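Long-range contacts in UTP-glucose-1-phosphate uridylyltransferase 2 (Trypanosoma brucei, PDB 3GUE), which probably catalyses the formation of UDP-glucose and diphosphate from UTP and alpha-D-glucose 1-phosphate, and holds UDP-glucose in this crystal: residues 195-199 and 313-318; 241-245 and 352-356; 459-464 and 479-484. One frame throughout, in Å; residues are numbered along the deposited sequence.

Interaction 1. Residues 195-199 and 313-318; sequences YTVLY and LKKMMD
Tyr-199 lays its ring across the base of the Met-317 side chain. Met-317 CB sits 3.5 Å from the ring centroid, only 13° off the normal, a CH-pi contact over one face. The methionine chain then runs back alongside the tyrosine, the two side chains sliding past each other in opposite directions. Bends at both chi2 and chi3 bring its methyl round to the other helix: CE lies 3.7 Å from Tyr-199 CB and 3.8 Å from Thr-196 CA. The sulfur takes an oblique position to the ring, a loose Met-aromatic contact. At the phenol end, Tyr-199 OH donates to Asp-318 OD1 over 2.6 Å, meeting the anti side of the carboxylate. Asp-318 OD1 lies in the plane of the Tyr-199 ring, while the carboxylate plane is turned 73° from the ring. Asp-318 OD2, in turn, forms a salt bridge with Lys-314 NZ one turn back, so each carboxylate oxygen has a partner.

One turn earlier on each helix, Leu-313 CD1 packs against Tyr-195 CD1 at 3.6 Å, the side chains crossing roughly at right angles. The axes of segments 195-199 and 313-318 also cross nearly at a right angle, within helices 194-201 and 310-319. Helix 203-209 closes the side of the junction, with Leu-204 against Leu-313 and Lys-314, while Leu-198 reaches Leu-160 on strand 159-161 at the edge of the large mixed sheet.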
loop_
_atom_site.group_PDB
_atom_site.type_symbol
_atom_site.label_atom_id
_atom_site.label_comp_id
_atom_site.label_asym_id
_atom_site.label_seq_id
_atom_site.Cartn_x
_atom_site.Cartn_y
_atom_site.Cartn_z
ATOM N N TYR A 195 -0.896 10.155 10.310
ATOM C CA TYR A 195 -0.237 10.937 11.351
ATOM C C TYR A 195 -1.239 11.889 12.024
ATOM O O TYR A 195 -1.377 11.883 13.258
ATOM C CB TYR A 195 0.999 11.673 10.809
ATOM C CG TYR A 195 2.021 10.780 10.105
ATOM C CD1 TYR A 195 2.757 9.798 10.808
ATOM C CD2 TYR A 195 2.253 10.912 8.735
ATOM C CE1 TYR A 195 3.694 8.978 10.149
ATOM C CE2 TYR A 195 3.193 10.108 8.078
ATOM C CZ TYR A 195 3.907 9.136 8.788
ATOM O OH TYR A 195 4.842 8.353 8.118
ATOM N N THR A 196 -1.955 12.655 11.213
ATOM C CA THR A 196 -3.049 13.539 11.692
ATOM C C THR A 196 -4.206 12.789 12.360
ATOM O O THR A 196 -4.724 13.225 13.387
ATOM C CB THR A 196 -3.563 14.484 10.576
ATOM O OG1 THR A 196 -4.505 15.429 11.116
ATOM C CG2 THR A 196 -4.205 13.721 9.451
ATOM N N VAL A 197 -4.556 11.632 11.824
ATOM C CA VAL A 197 -5.583 10.788 12.440
ATOM C C VAL A 197 -5.164 10.308 13.833
ATOM O O VAL A 197 -5.958 10.411 14.792
ATOM C CB VAL A 197 -5.947 9.611 11.536
ATOM C CG1 VAL A 197 -6.815 8.604 12.288
ATOM C CG2 VAL A 197 -6.650 10.134 10.255
ATOM N N LEU A 198 -3.938 9.791 13.941
ATOM C CA LEU A 198 -3.361 9.400 15.238
ATOM C C LEU A 198 -3.369 10.566 16.243
ATOM O O LEU A 198 -3.707 10.385 17.417
ATOM C CB LEU A 198 -1.935 8.830 15.066
ATOM C CG LEU A 198 -1.783 7.352 14.694
ATOM C CD1 LEU A 198 -0.273 6.988 14.508
ATOM C CD2 LEU A 198 -2.478 6.439 15.704
ATOM N N TYR A 199 -2.982 11.752 15.768
ATOM C CA TYR A 199 -2.862 12.959 16.600
ATOM C C TYR A 199 -4.231 13.483 17.008
ATOM O O TYR A 199 -4.505 13.642 18.190
ATOM C CB TYR A 199 -2.114 14.071 15.841
ATOM C CG TYR A 199 -1.774 15.305 16.679
ATOM C CD1 TYR A 199 -0.973 15.201 17.826
ATOM C CD2 TYR A 199 -2.243 16.577 16.319
ATOM C CE1 TYR A 199 -0.655 16.308 18.572
ATOM C CE2 TYR A 199 -1.925 17.696 17.068
ATOM C CZ TYR A 199 -1.140 17.554 18.189
ATOM O OH TYR A 199 -0.828 18.654 18.943
ATOM N N LEU A 313 6.907 11.786 16.834
ATOM C CA LEU A 313 5.697 12.243 16.137
ATOM C C LEU A 313 4.921 13.249 16.962
ATOM O O LEU A 313 4.487 14.283 16.443
ATOM C CB LEU A 313 4.792 11.079 15.735
ATOM C CG LEU A 313 3.513 11.487 15.024
ATOM C CD1 LEU A 313 3.780 11.938 13.573
ATOM C CD2 LEU A 313 2.409 10.394 15.096
ATOM N N LYS A 314 4.760 12.965 18.250
ATOM C CA LYS A 314 3.999 13.841 19.118
ATOM C C LYS A 314 4.623 15.232 19.144
ATOM O O LYS A 314 3.923 16.237 18.974
ATOM C CB LYS A 314 3.928 13.255 20.533
ATOM C CG LYS A 314 3.372 14.198 21.581
ATOM C CD LYS A 314 1.851 14.316 21.537
ATOM C CE LYS A 314 1.375 15.420 22.495
ATOM N NZ LYS A 314 2.074 15.316 23.831
ATOM N N LYS A 315 5.942 15.267 19.349
ATOM C CA LYS A 315 6.727 16.510 19.373
ATOM C C LYS A 315 6.656 17.289 18.056
ATOM O O LYS A 315 6.575 18.515 18.068
ATOM C CB LYS A 315 8.191 16.208 19.747
ATOM C CG LYS A 315 8.344 15.697 21.175
ATOM C CD LYS A 315 9.734 15.109 21.444
ATOM C CE LYS A 315 10.728 16.171 21.869
ATOM N NZ LYS A 315 12.002 15.580 22.406
ATOM N N MET A 316 6.673 16.582 16.928
ATOM C CA MET A 316 6.524 17.239 15.626
ATOM C C MET A 316 5.126 17.838 15.462
ATOM O O MET A 316 4.992 19.021 15.130
ATOM C CB MET A 316 6.850 16.275 14.490
ATOM C CG MET A 316 7.177 16.949 13.144
ATOM S SD MET A 316 7.802 15.752 11.937
ATOM C CE MET A 316 8.608 14.583 13.043
ATOM N N MET A 317 4.096 17.036 15.739
ATOM C CA MET A 317 2.707 17.458 15.562
ATOM C C MET A 317 2.389 18.696 16.406
ATOM O O MET A 317 1.769 19.635 15.908
ATOM C CB MET A 317 1.712 16.317 15.855
ATOM C CG MET A 317 1.807 15.088 14.942
ATOM S SD MET A 317 1.564 15.348 13.184
ATOM C CE MET A 317 -0.208 15.597 13.123
ATOM N N ASP A 318 2.824 18.688 17.672
ATOM C CA ASP A 318 2.681 19.836 18.569
ATOM C C ASP A 318 3.371 21.055 17.982
ATOM O O ASP A 318 2.776 22.124 17.886
ATOM C CB ASP A 318 3.283 19.541 19.955
ATOM C CG ASP A 318 2.337 18.766 20.869
ATOM O OD1 ASP A 318 1.101 18.783 20.631
ATOM O OD2 ASP A 318 2.837 18.174 21.860
#

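Interaction 2. Residues 241-245 and 352-356; sequences GFLME and MGAAI
Phe-242 meets the short 3-10 segment 352-356 with one face of its ring. With CG anti to the backbone N (chi1 176°), the benzyl group extends from its strand, placing one face of the ring against the backbone of Ala-355 and Ile-356. Ile-356 CA stands 3.8 Å from the ring centroid, 21° off the normal, a CH-pi contact displaced toward the rim; the carbonyl carbon of Ala-355 lies over the same face. The isoleucine side chain crosses the phenyl group at about a right angle. Its CB presses to 3.3 Å from Phe-242 CE2, a tight approach, and CG1 follows the same ring atom at 3.5 Å. Ala-355 CB touches the ring at CE1, 4.0 Å away.

Strand 242-248 belongs to the seven-stranded mixed sheet of the GT-A-like nucleotidyltransferase core, and the 3-10 turn sits on a face of that sheet, in the connection from strand 344-349 to edge strand 362-366. Ile-356 N bonds to Gly-353 O, the three-residue spacing that defines such a turn. The same carbonyl oxygen touches Phe-242 CZ and, at 3.7 Å, Met-244 CE. Met-244 reaches it with an extended chain that turns only at chi3 (-67°), which brings the methyl up to Gly-353 and, at 4.3 Å, Ile-356 CD1. The Met-244 side chain also packs on Asn-302, a UDP-glucose-binding residue. Met-352 O comes in at the phenyl edge, 3.9 Å from Phe-242 CE1, while Met-352 N is hydrogen-bonded to His-191 ND1, on another residue that binds UDP-glucose.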
loop_
_atom_site.group_PDB
_atom_site.type_symbol
_atom_site.label_atom_id
_atom_site.label_comp_id
_atom_site.label_asym_id
_atom_site.label_seq_id
_atom_site.Cartn_x
_atom_site.Cartn_y
_atom_site.Cartn_z
ATOM N N GLY A 241 13.646 8.798 14.429
ATOM C CA GLY A 241 12.214 9.053 14.500
ATOM C C GLY A 241 11.420 8.224 13.502
ATOM O O GLY A 241 10.226 7.963 13.681
ATOM N N PHE A 242 12.103 7.807 12.447
ATOM C CA PHE A 242 11.460 7.191 11.306
ATOM C C PHE A 242 12.485 6.282 10.621
ATOM O O PHE A 242 13.625 6.694 10.349
ATOM C CB PHE A 242 10.974 8.320 10.391
ATOM C CG PHE A 242 10.360 7.879 9.078
ATOM C CD1 PHE A 242 8.982 7.969 8.881
ATOM C CD2 PHE A 242 11.158 7.476 8.037
ATOM C CE1 PHE A 242 8.413 7.627 7.642
ATOM C CE2 PHE A 242 10.615 7.079 6.806
ATOM C CZ PHE A 242 9.238 7.172 6.593
ATOM N N LEU A 243 12.084 5.026 10.417
ATOM C CA LEU A 243 12.826 4.074 9.645
ATOM C C LEU A 243 11.922 3.485 8.561
ATOM O O LEU A 243 10.866 2.944 8.860
ATOM C CB LEU A 243 13.402 2.981 10.539
ATOM C CG LEU A 243 14.448 2.022 9.942
ATOM C CD1 LEU A 243 15.364 1.517 11.030
ATOM C CD2 LEU A 243 13.847 0.827 9.151
ATOM N N MET A 244 12.350 3.595 7.307
ATOM C CA MET A 244 11.674 2.959 6.161
ATOM C C MET A 244 12.390 1.690 5.683
ATOM O O MET A 244 13.580 1.738 5.387
ATOM C CB MET A 244 11.654 3.950 4.987
ATOM C CG MET A 244 11.127 3.337 3.690
ATOM S SD MET A 244 11.247 4.435 2.279
ATOM C CE MET A 244 10.062 5.712 2.722
ATOM N N GLU A 245 11.681 0.560 5.579
ATOM C CA GLU A 245 12.261 -0.626 4.963
ATOM C C GLU A 245 12.101 -0.492 3.446
ATOM O O GLU A 245 11.029 -0.116 2.992
ATOM C CB GLU A 245 11.586 -1.927 5.464
ATOM C CG GLU A 245 11.533 -2.150 6.976
ATOM C CD GLU A 245 11.123 -3.583 7.300
ATOM O OE1 GLU A 245 10.606 -4.269 6.379
ATOM O OE2 GLU A 245 11.350 -4.036 8.450
ATOM N N MET A 352 2.325 8.073 3.534
ATOM C CA MET A 352 2.958 8.078 4.856
ATOM C C MET A 352 4.492 8.051 4.726
ATOM O O MET A 352 5.211 8.504 5.623
ATOM C CB MET A 352 2.403 6.979 5.750
ATOM C CG MET A 352 2.711 5.582 5.269
ATOM S SD MET A 352 2.522 4.407 6.609
ATOM C CE MET A 352 3.490 3.061 5.954
ATOM N N GLY A 353 4.991 7.574 3.587
ATOM C CA GLY A 353 6.434 7.423 3.402
ATOM C C GLY A 353 7.101 8.778 3.229
ATOM O O GLY A 353 8.287 8.911 3.461
ATOM N N ALA A 354 6.326 9.788 2.830
ATOM C CA ALA A 354 6.851 11.126 2.560
ATOM C C ALA A 354 7.328 11.849 3.844
ATOM O O ALA A 354 8.025 12.871 3.775
ATOM C CB ALA A 354 5.786 11.965 1.757
ATOM N N ALA A 355 6.955 11.311 5.005
ATOM C CA ALA A 355 7.458 11.811 6.303
ATOM C C ALA A 355 8.946 11.498 6.503
ATOM O O ALA A 355 9.544 11.854 7.530
ATOM C CB ALA A 355 6.634 11.244 7.479
ATOM N N ILE A 356 9.538 10.790 5.554
ATOM C CA ILE A 356 10.963 10.460 5.673
ATOM C C ILE A 356 11.858 11.707 5.726
ATOM O O ILE A 356 12.863 11.694 6.427
ATOM C CB ILE A 356 11.443 9.437 4.604
ATOM C CG1 ILE A 356 12.878 8.962 4.914
ATOM C CG2 ILE A 356 11.269 9.989 3.164
ATOM C CD1 ILE A 356 13.460 8.139 3.786
#

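Interaction 3. Residues 459-464 and 479-484; sequences VIKNLK and EVVVVE
Lys-461 and Val-481 are joined by the straightest of five backbone hydrogen bonds between two parallel strands: Lys-461 N reaches Val-481 O at 2.7 Å, with an N-H...O angle of 178°. Val-459, Lys-461 and Leu-463 supply the NH groups on one strand, Val-481 and Val-483 those on the other. The strand axes differ by 3°, and the last bond, Leu-463 N to Val-483 O at 2.8 Å, carries the pairing just past the strand end.

The Leu-463 side chain continues from there. CB lies 3.4 Å from Val-483 O, the oxygen that its own N-H already holds. CG, turned anti to the carbonyl carbon, stays 4.1 Å from that oxygen. CD1 lies 3.9 Å from Val-482 CG1, and it also touches Val-483 O and Glu-484 CB. On the face of the sheet that carries Ile-460 and Val-481, Asn-462 OD1 rests 3.6 Å from Val-483 CG1 while accepting Lys-464 N in an Asx turn, the donor standing 56° out of the amide plane. The ND2 group of Asn-462 bonds to the carbonyls of Leu-445 and Glu-466, pinning this buried amide at the bend.

The succession of short parallel strands and turns fits the C-terminal left-handed beta-helix known in this enzyme family. Ile-460 and Val-481 face inward onto Leu-476; Val-459, Lys-461, Val-480 and Val-482 look the other way. All five cross-strand hydrogen bonds are main-chain, so the pairing itself does not depend on side-chain chemistry; the inner face is largely apolar, with the amide of Asn-462 satisfied there by backbone groups.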
loop_
_atom_site.group_PDB
_atom_site.type_symbol
_atom_site.label_atom_id
_atom_site.label_comp_id
_atom_site.label_asym_id
_atom_site.label_seq_id
_atom_site.Cartn_x
_atom_site.Cartn_y
_atom_site.Cartn_z
ATOM N N VAL A 459 4.792 -16.472 -22.940
ATOM C CA VAL A 459 3.863 -15.520 -23.543
ATOM C C VAL A 459 2.579 -16.249 -24.036
ATOM O O VAL A 459 2.651 -17.325 -24.666
ATOM C CB VAL A 459 4.537 -14.685 -24.693
ATOM C CG1 VAL A 459 3.562 -13.651 -25.289
ATOM C CG2 VAL A 459 5.827 -13.972 -24.194
ATOM N N ILE A 460 1.412 -15.673 -23.740
ATOM C CA ILE A 460 0.136 -16.204 -24.243
ATOM C C ILE A 460 -0.684 -15.071 -24.875
ATOM O O ILE A 460 -1.228 -14.240 -24.153
ATOM C CB ILE A 460 -0.706 -16.919 -23.117
ATOM C CG1 ILE A 460 0.137 -17.951 -22.346
ATOM C CG2 ILE A 460 -1.974 -17.593 -23.707
ATOM C CD1 ILE A 460 -0.627 -18.670 -21.171
ATOM N N LYS A 461 -0.782 -15.069 -26.211
ATOM C CA LYS A 461 -1.535 -14.074 -26.978
ATOM C C LYS A 461 -2.729 -14.669 -27.720
ATOM O O LYS A 461 -2.565 -15.516 -28.605
ATOM C CB LYS A 461 -0.634 -13.434 -28.034
ATOM C CG LYS A 461 0.120 -12.218 -27.591
ATOM C CD LYS A 461 0.533 -11.413 -28.837
ATOM C CE LYS A 461 0.909 -9.983 -28.485
ATOM N NZ LYS A 461 -0.307 -9.123 -28.351
ATOM N N ASN A 462 -3.925 -14.211 -27.383
ATOM C CA ASN A 462 -5.108 -14.597 -28.150
ATOM C C ASN A 462 -5.666 -13.434 -28.980
ATOM O O ASN A 462 -5.962 -12.355 -28.465
ATOM C CB ASN A 462 -6.158 -15.247 -27.242
ATOM C CG ASN A 462 -7.432 -15.610 -27.973
ATOM O OD1 ASN A 462 -7.416 -15.973 -29.163
ATOM N ND2 ASN A 462 -8.554 -15.526 -27.260
ATOM N N LEU A 463 -5.765 -13.671 -30.282
ATOM C CA LEU A 463 -6.217 -12.679 -31.246
ATOM C C LEU A 463 -7.602 -13.059 -31.768
ATOM O O LEU A 463 -8.208 -12.329 -32.558
ATOM C CB LEU A 463 -5.211 -12.566 -32.400
ATOM C CG LEU A 463 -3.899 -11.878 -32.038
ATOM C CD1 LEU A 463 -2.737 -12.526 -32.773
ATOM C CD2 LEU A 463 -3.960 -10.380 -32.356
ATOM N N LYS A 464 -8.088 -14.216 -31.322
ATOM C CA LYS A 464 -9.442 -14.653 -31.628
ATOM C C LYS A 464 -10.407 -13.997 -30.646
ATOM O O LYS A 464 -10.000 -13.524 -29.566
ATOM C CB LYS A 464 -9.563 -16.181 -31.531
ATOM C CG LYS A 464 -9.119 -16.950 -32.773
ATOM C CD LYS A 464 -9.781 -18.319 -32.825
ATOM C CE LYS A 464 -9.643 -18.950 -34.203
ATOM N NZ LYS A 464 -8.243 -19.406 -34.504
ATOM N N GLU A 479 7.737 -20.965 -23.436
ATOM C CA GLU A 479 6.979 -21.059 -24.681
ATOM C C GLU A 479 6.227 -19.765 -24.968
ATOM O O GLU A 479 5.800 -19.067 -24.053
ATOM C CB GLU A 479 6.005 -22.234 -24.571
ATOM C CG GLU A 479 5.046 -22.460 -25.730
ATOM C CD GLU A 479 4.291 -23.795 -25.608
ATOM O OE1 GLU A 479 4.338 -24.414 -24.526
ATOM O OE2 GLU A 479 3.669 -24.230 -26.601
ATOM N N VAL A 480 6.074 -19.467 -26.252
ATOM C CA VAL A 480 5.268 -18.363 -26.720
ATOM C C VAL A 480 4.077 -18.994 -27.438
ATOM O O VAL A 480 4.260 -19.750 -28.406
ATOM C CB VAL A 480 6.084 -17.433 -27.670
ATOM C CG1 VAL A 480 5.172 -16.522 -28.485
ATOM C CG2 VAL A 480 7.095 -16.610 -26.882
ATOM N N VAL A 481 2.875 -18.673 -26.959
ATOM C CA VAL A 481 1.615 -19.179 -27.516
ATOM C C VAL A 481 0.870 -18.035 -28.202
ATOM O O VAL A 481 0.568 -17.017 -27.592
ATOM C CB VAL A 481 0.739 -19.881 -26.419
ATOM C CG1 VAL A 481 -0.596 -20.404 -26.978
ATOM C CG2 VAL A 481 1.523 -21.021 -25.771
ATOM N N VAL A 482 0.633 -18.193 -29.502
ATOM C CA VAL A 482 -0.139 -17.209 -30.246
ATOM C C VAL A 482 -1.284 -17.867 -31.016
ATOM O O VAL A 482 -1.071 -18.675 -31.922
ATOM C CB VAL A 482 0.720 -16.345 -31.209
ATOM C CG1 VAL A 482 -0.081 -15.094 -31.653
ATOM C CG2 VAL A 482 2.099 -15.942 -30.588
ATOM N N VAL A 483 -2.507 -17.508 -30.643
ATOM C CA VAL A 483 -3.679 -18.008 -31.349
ATOM C C VAL A 483 -4.361 -16.912 -32.167
ATOM O O VAL A 483 -4.724 -15.852 -31.659
ATOM C CB VAL A 483 -4.672 -18.691 -30.398
ATOM C CG1 VAL A 483 -6.044 -18.772 -31.044
ATOM C CG2 VAL A 483 -4.177 -20.080 -30.034
ATOM N N GLU A 484 -4.517 -17.200 -33.453
ATOM C CA GLU A 484 -5.054 -16.256 -34.412
ATOM C C GLU A 484 -6.064 -16.951 -35.309
ATOM O O GLU A 484 -6.879 -16.298 -35.946
ATOM C CB GLU A 484 -3.912 -15.680 -35.245
ATOM C CG GLU A 484 -2.989 -16.749 -35.825
ATOM C CD GLU A 484 -1.515 -16.432 -35.633
ATOM O OE1 GLU A 484 -1.068 -15.344 -36.069
ATOM O OE2 GLU A 484 -0.801 -17.289 -35.058
#

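Overall arrangement
Interactions 1 and 2 share one neighbourhood of the catalytic core: their segments alternate along the chain, and Tyr-195 joins them, its OH making a probable hydrogen bond to Met-352 O while packing on Ala-355 and Phe-242. Interaction 2 is wholly buried beside the nucleotide-sugar site and is made of aromatic and aliphatic contacts. Interaction 1, farther out and partly buried, backs a similar greasy core with a charged, hydrogen-bonded rim between two helices. Interaction 3 stands apart on the opposite side of the chain's centre, its nearest atoms about 31 Å from interaction 2; this surface contact in the C-terminal parallel sheet relies on backbone hydrogen bonds instead.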